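Local coordinates for replicase polyprotein 1a (Avian infectious bronchitis virus, PDB 3LD1) that is of unknown function but forms part of nsp2 of the coronavirus replicase polyprotein, which is cleaved into the proteins that probably serve viral RNA synthesis, at residues Leu1-Leu6 and Pro72-Lys77; Lys202-Lys207 and Gly228-Ser233; Ala259-Ala264 and Leu347-Cys352; Lys289-Val294 and Ile311-Glu316. The protein carries 3 engineered substitutions. One frame throughout, in Å; residues are numbered along the deposited sequence.

Contact 1 (Leu1-Leu6 and Pro72-Lys77); sequences LRDVIL and PAKVLK
Lys74 reaches Asp3 by setting CG anti to its own carbonyl carbon (chi1 -53°), running extended to CE, then bending at the last torsion (chi4 99°) to bring NZ to OD2 of the carboxylate. NZ of Lys74 forms a salt bridge with OD2 of Asp3; the modelled separation of 2.4 Å is very short, so its exact length is doubtful. Leu6 has a similar first torsion and, with chi2 at 172°, its CD1 meets CB of Ala73 at 3.3 Å. On that face CB of Leu6 also lies 4.3 Å from CG2 of Val75, a looser touch. The backbone supplies the firmer link. Leu6 N donates to Lys74 O at 2.9 Å, and Leu6 O accepts from Leu76 N at 3.0 Å. The same oxygen of Leu6 is approached by the CA-H of Val75, with CA 3.3 Å away. On the other face Ile5 packs on Ile88 and Phe89 of helix 82-89, while Leu76 packs on Leu85. Leu6 thus bonds to the residues on either side of its bridge partner Val75, the alternating pattern of a parallel beta ladder, by which strand 74-76 joins the edge of a four-stranded mixed sheet.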
loop_
_atom_site.group_PDB
_atom_site.type_symbol
_atom_site.label_atom_id
_atom_site.label_comp_id
_atom_site.label_asym_id
_atom_site.label_seq_id
_atom_site.Cartn_x
_atom_site.Cartn_y
_atom_site.Cartn_z
ATOM N N LEU A 1 -5.364 29.139 34.283
ATOM C CA LEU A 1 -3.929 29.377 34.573
ATOM C C LEU A 1 -3.255 28.026 34.908
ATOM O O LEU A 1 -2.549 27.908 35.926
ATOM C CB LEU A 1 -3.788 30.401 35.725
ATOM C CG LEU A 1 -2.653 31.459 35.836
ATOM C CD1 LEU A 1 -1.304 30.906 36.413
ATOM C CD2 LEU A 1 -2.445 32.294 34.517
ATOM N N ARG A 2 -3.479 27.018 34.047
ATOM C CA ARG A 2 -2.818 25.685 34.162
ATOM C C ARG A 2 -1.317 25.745 33.847
ATOM O O ARG A 2 -0.839 26.701 33.219
ATOM C CB ARG A 2 -3.437 24.647 33.221
ATOM C CG ARG A 2 -4.747 25.054 32.566
ATOM C CD ARG A 2 -5.065 24.089 31.440
ATOM N NE ARG A 2 -4.989 22.705 31.905
ATOM C CZ ARG A 2 -6.058 21.988 32.248
ATOM N NH1 ARG A 2 -7.271 22.523 32.164
ATOM N NH2 ARG A 2 -5.924 20.739 32.670
ATOM N N ASP A 3 -0.578 24.721 34.283
ATOM C CA ASP A 3 0.865 24.622 33.956
ATOM C C ASP A 3 1.091 24.181 32.533
ATOM O O ASP A 3 0.543 23.152 32.071
ATOM C CB ASP A 3 1.594 23.637 34.844
ATOM C CG ASP A 3 1.774 24.149 36.224
ATOM O OD1 ASP A 3 1.083 25.126 36.587
ATOM O OD2 ASP A 3 2.608 23.570 36.947
ATOM N N VAL A 4 1.897 24.987 31.856
ATOM C CA VAL A 4 2.311 24.694 30.499
ATOM C C VAL A 4 3.694 24.012 30.607
ATOM O O VAL A 4 4.653 24.633 31.063
ATOM C CB VAL A 4 2.316 25.982 29.626
ATOM C CG1 VAL A 4 2.417 25.624 28.162
ATOM C CG2 VAL A 4 1.037 26.802 29.884
ATOM N N ILE A 5 3.773 22.722 30.250
ATOM C CA ILE A 5 5.040 21.996 30.327
ATOM C C ILE A 5 5.948 22.405 29.148
ATOM O O ILE A 5 5.611 22.200 27.990
ATOM C CB ILE A 5 4.829 20.444 30.472
ATOM C CG1 ILE A 5 4.093 20.148 31.795
ATOM C CG2 ILE A 5 6.182 19.661 30.385
ATOM C CD1 ILE A 5 2.606 20.148 31.643
ATOM N N LEU A 6 7.093 22.995 29.466
ATOM C CA LEU A 6 8.024 23.370 28.425
ATOM C C LEU A 6 8.943 22.205 27.971
ATOM O O LEU A 6 9.783 21.750 28.738
ATOM C CB LEU A 6 8.854 24.599 28.835
ATOM C CG LEU A 6 8.044 25.812 29.386
ATOM C CD1 LEU A 6 9.099 26.816 29.914
ATOM C CD2 LEU A 6 7.005 26.453 28.352
ATOM N N PRO A 72 9.474 30.348 36.889
ATOM C CA PRO A 72 9.837 28.919 37.005
ATOM C C PRO A 72 8.798 28.028 36.356
ATOM O O PRO A 72 7.605 28.053 36.705
ATOM C CB PRO A 72 9.943 28.689 38.531
ATOM C CG PRO A 72 10.438 30.017 39.051
ATOM C CD PRO A 72 9.644 31.040 38.198
ATOM N N ALA A 73 9.233 27.284 35.358
ATOM C CA ALA A 73 8.289 26.480 34.631
ATOM C C ALA A 73 8.622 25.045 35.004
ATOM O O ALA A 73 9.611 24.804 35.695
ATOM C CB ALA A 73 8.434 26.751 33.157
ATOM N N LYS A 74 7.782 24.105 34.604
ATOM C CA LYS A 74 8.232 22.721 34.555
ATOM C C LYS A 74 8.788 22.424 33.161
ATOM O O LYS A 74 8.112 22.634 32.155
ATOM C CB LYS A 74 7.105 21.783 34.922
ATOM C CG LYS A 74 6.451 22.134 36.250
ATOM C CD LYS A 74 5.471 21.068 36.665
ATOM C CE LYS A 74 5.114 21.172 38.128
ATOM N NZ LYS A 74 3.826 21.881 38.156
ATOM N N VAL A 75 10.031 21.957 33.127
ATOM C CA VAL A 75 10.793 21.714 31.891
ATOM C C VAL A 75 11.277 20.230 31.674
ATOM O O VAL A 75 11.974 19.677 32.522
ATOM C CB VAL A 75 12.078 22.631 31.812
ATOM C CG1 VAL A 75 12.860 22.362 30.524
ATOM C CG2 VAL A 75 11.737 24.093 31.937
ATOM N N LEU A 76 10.949 19.643 30.516
ATOM C CA LEU A 76 11.535 18.396 30.026
ATOM C C LEU A 76 12.728 18.710 29.101
ATOM O O LEU A 76 12.561 19.217 27.981
ATOM C CB LEU A 76 10.446 17.584 29.334
ATOM C CG LEU A 76 10.761 16.111 29.216
ATOM C CD1 LEU A 76 10.794 15.429 30.601
ATOM C CD2 LEU A 76 9.756 15.419 28.292
ATOM N N LYS A 77 13.931 18.459 29.603
ATOM C CA LYS A 77 15.136 18.741 28.883
ATOM C C LYS A 77 15.692 17.511 28.178
ATOM O O LYS A 77 15.296 16.397 28.496
ATOM C CB LYS A 77 16.161 19.250 29.876
ATOM C CG LYS A 77 15.681 20.563 30.570
ATOM C CD LYS A 77 16.805 21.348 31.321
ATOM C CE LYS A 77 17.429 20.477 32.472
ATOM N NZ LYS A 77 17.080 20.982 33.856
#

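Contact 2 (Lys202-Lys207 and Gly228-Ser233)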
loop_
_atom_site.group_PDB
_atom_site.type_symbol
_atom_site.label_atom_id
_atom_site.label_comp_id
_atom_site.label_asym_id
_atom_site.label_seq_id
_atom_site.Cartn_x
_atom_site.Cartn_y
_atom_site.Cartn_z
ATOM N N LYS A 202 7.519 3.930 7.299
ATOM C CA LYS A 202 6.298 4.301 8.046
ATOM C C LYS A 202 5.281 4.917 7.076
ATOM O O LYS A 202 4.119 4.511 7.030
ATOM C CB LYS A 202 6.602 5.321 9.166
ATOM C CG LYS A 202 7.573 4.876 10.304
ATOM C CD LYS A 202 7.957 6.123 11.166
ATOM C CE LYS A 202 8.661 5.668 12.463
ATOM N NZ LYS A 202 9.506 6.790 12.996
ATOM N N MET A 203 5.723 5.884 6.278
ATOM C CA MET A 203 4.830 6.557 5.355
ATOM C C MET A 203 4.144 5.502 4.485
ATOM O O MET A 203 2.927 5.501 4.331
ATOM C CB MET A 203 5.563 7.607 4.550
ATOM C CG MET A 203 4.594 8.365 3.617
ATOM S SD MET A 203 4.156 7.345 2.144
ATOM C CE MET A 203 5.029 8.228 0.854
ATOM N N ALA A 204 4.921 4.554 3.990
ATOM C CA ALA A 204 4.385 3.543 3.119
ATOM C C ALA A 204 3.458 2.605 3.851
ATOM O O ALA A 204 2.434 2.175 3.268
ATOM C CB ALA A 204 5.515 2.772 2.438
ATOM N N PHE A 205 3.754 2.274 5.118
ATOM C CA PHE A 205 2.810 1.354 5.842
ATOM C C PHE A 205 1.469 2.089 6.178
ATOM O O PHE A 205 0.442 1.459 6.274
ATOM C CB PHE A 205 3.415 0.709 7.117
ATOM C CG PHE A 205 4.368 -0.494 6.857
ATOM C CD1 PHE A 205 3.978 -1.560 6.060
ATOM C CD2 PHE A 205 5.600 -0.532 7.454
ATOM C CE1 PHE A 205 4.811 -2.586 5.799
ATOM C CE2 PHE A 205 6.456 -1.579 7.245
ATOM C CZ PHE A 205 6.064 -2.633 6.397
ATOM N N ALA A 206 1.526 3.410 6.340
ATOM C CA ALA A 206 0.361 4.244 6.481
ATOM C C ALA A 206 -0.396 4.172 5.171
ATOM O O ALA A 206 -1.615 4.023 5.158
ATOM C CB ALA A 206 0.766 5.734 6.782
ATOM N N LYS A 207 0.329 4.219 4.047
ATOM C CA LYS A 207 -0.401 4.411 2.800
ATOM C C LYS A 207 -1.236 3.215 2.551
ATOM O O LYS A 207 -2.271 3.303 1.905
ATOM C CB LYS A 207 0.456 4.768 1.592
ATOM C CG LYS A 207 -0.390 5.187 0.366
ATOM C CD LYS A 207 0.417 5.764 -0.814
ATOM C CE LYS A 207 -0.439 5.993 -2.092
ATOM N NZ LYS A 207 0.470 6.198 -3.290
ATOM N N GLY A 228 3.081 5.598 -4.655
ATOM C CA GLY A 228 4.111 6.642 -4.504
ATOM C C GLY A 228 4.862 6.452 -3.189
ATOM O O GLY A 228 4.744 7.294 -2.335
ATOM N N THR A 229 5.522 5.300 -2.987
ATOM C CA THR A 229 6.252 5.016 -1.768
ATOM C C THR A 229 7.498 4.247 -2.083
ATOM O O THR A 229 7.708 3.765 -3.215
ATOM C CB THR A 229 5.419 4.132 -0.842
ATOM O OG1 THR A 229 5.455 2.757 -1.283
ATOM C CG2 THR A 229 3.957 4.669 -0.773
ATOM N N CYS A 230 8.329 4.075 -1.084
ATOM C CA CYS A 230 9.484 3.259 -1.278
ATOM C C CYS A 230 9.076 1.809 -1.550
ATOM O O CYS A 230 9.906 0.952 -1.744
ATOM C CB CYS A 230 10.379 3.341 -0.054
ATOM S SG CYS A 230 9.671 2.553 1.430
ATOM N N LEU A 231 7.799 1.496 -1.517
ATOM C CA LEU A 231 7.431 0.153 -1.857
ATOM C C LEU A 231 7.103 0.058 -3.350
ATOM O O LEU A 231 6.758 -1.030 -3.815
ATOM C CB LEU A 231 6.268 -0.327 -1.006
ATOM C CG LEU A 231 6.548 -0.504 0.494
ATOM C CD1 LEU A 231 5.335 -1.003 1.321
ATOM C CD2 LEU A 231 7.701 -1.469 0.694
ATOM N N ALA A 232 7.293 1.137 -4.107
ATOM C CA ALA A 232 6.989 1.111 -5.578
ATOM C C ALA A 232 7.743 0.031 -6.264
ATOM O O ALA A 232 7.324 -0.549 -7.295
ATOM C CB ALA A 232 7.356 2.429 -6.289
ATOM N N SER A 233 8.927 -0.193 -5.723
ATOM C CA SER A 233 9.803 -1.092 -6.398
ATOM C C SER A 233 9.119 -2.494 -6.464
ATOM O O SER A 233 9.525 -3.358 -7.245
ATOM C CB SER A 233 11.135 -1.076 -5.690
ATOM O OG SER A 233 11.019 -1.822 -4.488
HETATM O O HOH W 1 2.612 8.651 -2.193
#
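Apolar contact carries most of the meeting of Ala204 with the type I beta turn Thr229-Ala232 before helix 232-243. CB of Ala204 sits 3.6 Å from CB of Thr229 and 3.9 Å from CD1 of Leu231, with SG of Cys230 a little farther off. CG2 of Thr229 touches two longer side chains: CD of the extended Lys207 is 3.7 Å from it, and SD of Met203 4.0 Å. Met203 starts with CG anti to its backbone N (chi1 -177°) and bends at the next two torsions, carrying CE to 3.3 Å from the carbonyl O of Gly228. Polar contact is mediated by water. One water donates to Gly228 O and accepts only weakly from Lys207 NZ, at 3.4 Å from that nitrogen. Lys207 NZ also approaches Gly228 N, but both are donors and do not bond. Capping is internal to 228-233: OG1 of Thr229 accepts from Leu231 N, whose position is less sure, and is also bonded to Phe226 O. The chemistry implies that helix 194-207 is joined to this turn mainly by close carbon packing around one alanine methyl, while the threonine hydroxyl appears to be engaged on its own side of the contact.

Contact 3 (Ala259-Ala264 and Leu347-Cys352); sequences AFFREA and LHDVHC
Arg262 and Asp349 meet where the hairpin loop between strands 258-260 and 265-269 of the antiparallel sheet abuts an interruption in strand 345-355 of the mixed sheet. The interruption holds an inverse gamma turn centred on Asp349. Its carboxylate turns to the hairpin: OD2 of Asp349 takes the backbone N-H of Arg262 on its syn lone pair, with 3.0 Å between OD2 and N. Bends at chi2 and chi3 (both 107°) carry the Arg262 side chain past the carboxylate in the opposite direction. NH1 of Arg262 ends 3.6 Å from OD2 of Asp349, a long salt bridge. The same NH1 lies 2.5 Å from His348 O, which meets the guanidinium at its edge; the bond is bent and weak. Two waters bridge the segments. One donates to OD1 of Asp349 and accepts from Glu263 N, while the other donates to OE2 of Glu263 and accepts from His348 N, 2.8 Å away. CG of Asp349 also packs obliquely 3.6 Å from CD2 of Phe261, carboxylate and ring planes 56° apart. Beside the polar group, CD1 of Phe261 touches CD2 of Leu347 at 3.9 Å, the two side chains crossing at about a right angle. CB of Ala264 rests 4.0 Å from CD1 of Leu347. Pro340 of strand 335-342 packs on Phe261, Leu347 and Asp349. The chemistry implies a buried carboxylate that is well supplied with donors: a backbone N-H, a water and a distant guanidinium all address Asp349, which would probably favour its charged form.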
loop_
_atom_site.group_PDB
_atom_site.type_symbol
_atom_site.label_atom_id
_atom_site.label_comp_id
_atom_site.label_asym_id
_atom_site.label_seq_id
_atom_site.Cartn_x
_atom_site.Cartn_y
_atom_site.Cartn_z
ATOM N N ALA A 259 -5.485 -13.022 -19.681
ATOM C CA ALA A 259 -5.050 -11.965 -20.605
ATOM C C ALA A 259 -5.084 -10.579 -19.964
ATOM O O ALA A 259 -6.006 -10.253 -19.211
ATOM C CB ALA A 259 -5.894 -11.956 -21.838
ATOM N N PHE A 260 -4.112 -9.753 -20.322
ATOM C CA PHE A 260 -3.906 -8.537 -19.625
ATOM C C PHE A 260 -3.823 -7.418 -20.627
ATOM O O PHE A 260 -2.786 -7.240 -21.279
ATOM C CB PHE A 260 -2.591 -8.641 -18.847
ATOM C CG PHE A 260 -2.681 -9.538 -17.658
ATOM C CD1 PHE A 260 -2.455 -10.888 -17.770
ATOM C CD2 PHE A 260 -3.014 -9.027 -16.411
ATOM C CE1 PHE A 260 -2.582 -11.729 -16.649
ATOM C CE2 PHE A 260 -3.166 -9.857 -15.282
ATOM C CZ PHE A 260 -2.946 -11.199 -15.390
ATOM N N PHE A 261 -4.937 -6.685 -20.720
ATOM C CA PHE A 261 -5.163 -5.665 -21.690
ATOM C C PHE A 261 -4.762 -4.343 -21.077
ATOM O O PHE A 261 -4.220 -4.319 -19.980
ATOM C CB PHE A 261 -6.627 -5.717 -22.022
ATOM C CG PHE A 261 -6.967 -6.761 -23.065
ATOM C CD1 PHE A 261 -7.647 -7.906 -22.726
ATOM C CD2 PHE A 261 -6.542 -6.602 -24.404
ATOM C CE1 PHE A 261 -7.920 -8.890 -23.692
ATOM C CE2 PHE A 261 -6.813 -7.562 -25.341
ATOM C CZ PHE A 261 -7.493 -8.725 -24.971
ATOM N N ARG A 262 -4.989 -3.221 -21.759
ATOM C CA ARG A 262 -4.415 -1.926 -21.248
ATOM C C ARG A 262 -4.697 -1.754 -19.776
ATOM O O ARG A 262 -3.831 -1.457 -19.014
ATOM C CB ARG A 262 -4.934 -0.686 -22.019
ATOM C CG ARG A 262 -3.905 0.036 -22.902
ATOM C CD ARG A 262 -4.146 -0.206 -24.373
ATOM N NE ARG A 262 -4.705 0.922 -25.169
ATOM C CZ ARG A 262 -6.006 1.230 -25.291
ATOM N NH1 ARG A 262 -6.960 0.553 -24.603
ATOM N NH2 ARG A 262 -6.368 2.251 -26.090
ATOM N N GLU A 263 -5.934 -2.022 -19.404
ATOM C CA GLU A 263 -6.519 -1.561 -18.169
ATOM C C GLU A 263 -7.353 -2.583 -17.514
ATOM O O GLU A 263 -8.080 -2.218 -16.652
ATOM C CB GLU A 263 -7.448 -0.386 -18.464
ATOM C CG GLU A 263 -6.726 0.919 -18.674
ATOM C CD GLU A 263 -7.625 1.924 -19.408
ATOM O OE1 GLU A 263 -7.579 3.149 -19.036
ATOM O OE2 GLU A 263 -8.384 1.464 -20.349
ATOM N N ALA A 264 -7.270 -3.852 -17.907
ATOM C CA ALA A 264 -8.083 -4.903 -17.290
ATOM C C ALA A 264 -7.492 -6.284 -17.511
ATOM O O ALA A 264 -6.775 -6.514 -18.510
ATOM C CB ALA A 264 -9.520 -4.890 -17.839
ATOM N N LEU A 347 -13.901 -3.401 -23.271
ATOM C CA LEU A 347 -12.650 -2.806 -22.812
ATOM C C LEU A 347 -12.125 -1.821 -23.833
ATOM O O LEU A 347 -12.547 -1.852 -24.973
ATOM C CB LEU A 347 -11.658 -3.910 -22.719
ATOM C CG LEU A 347 -11.430 -4.678 -21.430
ATOM C CD1 LEU A 347 -12.638 -4.866 -20.423
ATOM C CD2 LEU A 347 -10.878 -5.953 -21.853
ATOM N N HIS A 348 -11.189 -0.955 -23.470
ATOM C CA HIS A 348 -10.850 0.054 -24.468
ATOM C C HIS A 348 -9.682 -0.321 -25.444
ATOM O O HIS A 348 -9.056 0.584 -26.022
ATOM C CB HIS A 348 -10.596 1.405 -23.813
ATOM C CG HIS A 348 -11.696 1.865 -22.918
ATOM N ND1 HIS A 348 -11.459 2.619 -21.792
ATOM C CD2 HIS A 348 -13.033 1.708 -22.989
ATOM C CE1 HIS A 348 -12.606 2.913 -21.206
ATOM N NE2 HIS A 348 -13.575 2.345 -21.899
ATOM N N ASP A 349 -9.385 -1.608 -25.664
ATOM C CA ASP A 349 -8.345 -1.896 -26.629
ATOM C C ASP A 349 -8.796 -1.896 -28.081
ATOM O O ASP A 349 -8.767 -2.935 -28.760
ATOM C CB ASP A 349 -7.609 -3.144 -26.260
ATOM C CG ASP A 349 -7.104 -3.072 -24.855
ATOM O OD1 ASP A 349 -7.951 -3.153 -23.965
ATOM O OD2 ASP A 349 -5.888 -2.884 -24.627
ATOM N N VAL A 350 -9.178 -0.713 -28.562
ATOM C CA VAL A 350 -9.904 -0.627 -29.790
ATOM C C VAL A 350 -9.027 -0.945 -31.005
ATOM O O VAL A 350 -7.990 -0.347 -31.170
ATOM C CB VAL A 350 -10.596 0.745 -29.940
ATOM C CG1 VAL A 350 -11.441 0.749 -31.233
ATOM C CG2 VAL A 350 -11.512 1.023 -28.778
ATOM N N HIS A 351 -9.456 -1.903 -31.837
ATOM C CA HIS A 351 -8.816 -2.159 -33.131
ATOM C C HIS A 351 -9.706 -1.789 -34.349
ATOM O O HIS A 351 -10.930 -1.886 -34.288
ATOM C CB HIS A 351 -8.356 -3.615 -33.197
ATOM C CG HIS A 351 -7.241 -3.958 -32.234
ATOM N ND1 HIS A 351 -7.375 -3.849 -30.868
ATOM C CD2 HIS A 351 -5.979 -4.429 -32.446
ATOM C CE1 HIS A 351 -6.240 -4.219 -30.281
ATOM N NE2 HIS A 351 -5.364 -4.546 -31.216
ATOM N N CYS A 352 -9.099 -1.388 -35.468
ATOM C CA CYS A 352 -9.860 -1.097 -36.664
ATOM C C CYS A 352 -10.343 -2.351 -37.318
ATOM O O CYS A 352 -9.654 -3.397 -37.273
ATOM C CB CYS A 352 -9.000 -0.399 -37.679
ATOM S SG CYS A 352 -8.258 1.091 -37.076
HETATM O O HOH W 2 -10.163 -0.985 -20.854
HETATM O O HOH W 3 -8.287 -2.481 -21.326
#

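Contact 4 (Lys289-Val294 and Ile311-Glu316); sequences KGTQVV and IPVESE
Val293 and Val313 meet beside a short parallel bridge of the six-stranded mixed sheet, where strand 291-298 pairs with the chain entering strand 316-322. From CB outward, Val293 first passes the backbone: its CB lies 3.7 Å from Ser315 O. CG1, anti to the carbonyl carbon of Val293 (chi1 -69°), then meets the other segment. There CG1 of Val293 comes within 3.5 Å of Glu314 O and 3.9 Å of CG1 of Val313, the two valine side chains crossing at about a right angle. Tyr328 of strand 325-332 packs on both valines, and its hydroxyl is hydrogen-bonded to Glu314 O; Ala346 of strand 345-355 also touches the pair. CG1 of Val313 reaches on to CB of Thr291, so one methyl serves two residues of the facing strand, and Thr291 and Val313 slide past each other in opposite directions. Farther along, Val294 and Glu316 are bridge partners whose side chains lie side by side and point the same way. CG of Glu316 is 4.1 Å from CB of Val294, while the carboxylate goes on to a salt bridge with Arg296. The main chain holds this end together, and beyond it Val294 also bonds through its backbone to Gly317. Ser315 O is also the acceptor of the cross-strand bond: it accepts from Val294 N at 2.7 Å, the donor tilted 31° from the carbonyl plane, and it lies 3.2 Å from CA of Val293, a bent CA-H...O contact.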
loop_
_atom_site.group_PDB
_atom_site.type_symbol
_atom_site.label_atom_id
_atom_site.label_comp_id
_atom_site.label_asym_id
_atom_site.label_seq_id
_atom_site.Cartn_x
_atom_site.Cartn_y
_atom_site.Cartn_z
ATOM N N LYS A 289 -11.297 -1.100 -16.008
ATOM C CA LYS A 289 -11.936 0.018 -16.682
ATOM C C LYS A 289 -12.446 -0.476 -18.031
ATOM O O LYS A 289 -11.839 -1.335 -18.682
ATOM C CB LYS A 289 -10.979 1.194 -16.940
ATOM C CG LYS A 289 -10.021 1.608 -15.798
ATOM C CD LYS A 289 -10.696 2.497 -14.779
ATOM C CE LYS A 289 -9.751 3.010 -13.691
ATOM N NZ LYS A 289 -8.957 4.209 -14.249
ATOM N N GLY A 290 -13.532 0.126 -18.475
ATOM C CA GLY A 290 -14.123 -0.162 -19.758
ATOM C C GLY A 290 -15.463 0.560 -19.897
ATOM O O GLY A 290 -15.774 1.480 -19.138
ATOM N N THR A 291 -16.247 0.144 -20.892
ATOM C CA THR A 291 -17.482 0.804 -21.237
ATOM C C THR A 291 -18.585 -0.219 -21.185
ATOM O O THR A 291 -18.482 -1.290 -21.768
ATOM C CB THR A 291 -17.348 1.511 -22.610
ATOM O OG1 THR A 291 -16.354 2.558 -22.492
ATOM C CG2 THR A 291 -18.687 2.191 -23.040
ATOM N N GLN A 292 -19.619 0.094 -20.430
ATOM C CA GLN A 292 -20.842 -0.698 -20.419
ATOM C C GLN A 292 -21.510 -0.455 -21.800
ATOM O O GLN A 292 -21.724 0.691 -22.184
ATOM C CB GLN A 292 -21.719 -0.179 -19.277
ATOM C CG GLN A 292 -23.072 -0.820 -19.136
ATOM C CD GLN A 292 -22.940 -2.282 -18.675
ATOM O OE1 GLN A 292 -22.035 -2.619 -17.889
ATOM N NE2 GLN A 292 -23.797 -3.169 -19.220
ATOM N N VAL A 293 -21.818 -1.531 -22.535
ATOM C CA VAL A 293 -22.364 -1.445 -23.865
ATOM C C VAL A 293 -23.652 -2.297 -24.030
ATOM O O VAL A 293 -23.988 -3.089 -23.118
ATOM C CB VAL A 293 -21.373 -1.961 -24.876
ATOM C CG1 VAL A 293 -20.127 -0.994 -25.015
ATOM C CG2 VAL A 293 -21.036 -3.452 -24.555
ATOM N N VAL A 294 -24.336 -2.125 -25.192
ATOM C CA VAL A 294 -25.408 -3.016 -25.638
ATOM C C VAL A 294 -25.061 -3.845 -26.850
ATOM O O VAL A 294 -24.640 -3.318 -27.853
ATOM C CB VAL A 294 -26.649 -2.208 -26.092
ATOM C CG1 VAL A 294 -27.759 -3.147 -26.621
ATOM C CG2 VAL A 294 -27.139 -1.213 -24.964
ATOM N N ILE A 311 -10.021 5.500 -29.828
ATOM C CA ILE A 311 -11.242 6.292 -29.898
ATOM C C ILE A 311 -12.251 5.694 -28.942
ATOM O O ILE A 311 -12.144 4.506 -28.569
ATOM C CB ILE A 311 -11.868 6.409 -31.355
ATOM C CG1 ILE A 311 -12.330 5.072 -31.890
ATOM C CG2 ILE A 311 -10.940 7.084 -32.355
ATOM C CD1 ILE A 311 -13.752 4.942 -31.711
ATOM N N PRO A 312 -13.223 6.517 -28.542
ATOM C CA PRO A 312 -14.358 6.112 -27.745
ATOM C C PRO A 312 -15.038 4.823 -28.225
ATOM O O PRO A 312 -15.348 4.642 -29.425
ATOM C CB PRO A 312 -15.304 7.309 -27.869
ATOM C CG PRO A 312 -14.367 8.493 -27.927
ATOM C CD PRO A 312 -13.233 7.973 -28.800
ATOM N N VAL A 313 -15.226 3.924 -27.271
ATOM C CA VAL A 313 -16.086 2.835 -27.490
ATOM C C VAL A 313 -17.561 3.307 -27.557
ATOM O O VAL A 313 -18.039 3.929 -26.634
ATOM C CB VAL A 313 -15.891 1.798 -26.392
ATOM C CG1 VAL A 313 -16.967 0.697 -26.509
ATOM C CG2 VAL A 313 -14.461 1.218 -26.478
ATOM N N GLU A 314 -18.276 2.992 -28.635
ATOM C CA GLU A 314 -19.666 3.316 -28.735
ATOM C C GLU A 314 -20.437 2.378 -27.826
ATOM O O GLU A 314 -20.110 1.181 -27.726
ATOM C CB GLU A 314 -20.125 3.197 -30.195
ATOM C CG GLU A 314 -19.526 4.273 -31.123
ATOM C CD GLU A 314 -19.741 5.739 -30.554
ATOM O OE1 GLU A 314 -20.920 6.150 -30.376
ATOM O OE2 GLU A 314 -18.743 6.456 -30.237
ATOM N N SER A 315 -21.474 2.924 -27.190
ATOM C CA SER A 315 -22.270 2.202 -26.189
ATOM C C SER A 315 -23.321 1.214 -26.756
ATOM O O SER A 315 -23.934 0.440 -25.975
ATOM C CB SER A 315 -22.931 3.189 -25.231
ATOM O OG SER A 315 -23.991 3.863 -25.886
ATOM N N GLU A 316 -23.510 1.210 -28.092
ATOM C CA GLU A 316 -24.340 0.181 -28.735
ATOM C C GLU A 316 -23.616 -0.352 -29.912
ATOM O O GLU A 316 -23.023 0.424 -30.686
ATOM C CB GLU A 316 -25.668 0.743 -29.267
ATOM C CG GLU A 316 -26.600 1.305 -28.191
ATOM C CD GLU A 316 -28.033 1.317 -28.634
ATOM O OE1 GLU A 316 -28.403 0.674 -29.652
ATOM O OE2 GLU A 316 -28.816 1.958 -27.931
#

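From the N terminus, contact 1 closes first, bringing residues 72-77 back to the opening strand across a loop of helices and strands. Contact 2 follows in series, a short loop with two strands and no helix, tying helix 194-207 to the turn that leads into helix 232-243; its centre lies about 38 Å from that of contact 1. Contact 3 closes a long all-beta excursion between residues 264 and 347, joining the antiparallel sheet to the mixed one. Contact 4 is nested inside that loop and touches contact 3 through a probable hydrogen bond between His348 NE2 and Thr291 OG1 and packing of Val350 on Val313. Contacts 1 and 3 lie on opposite sides of the chain's centre.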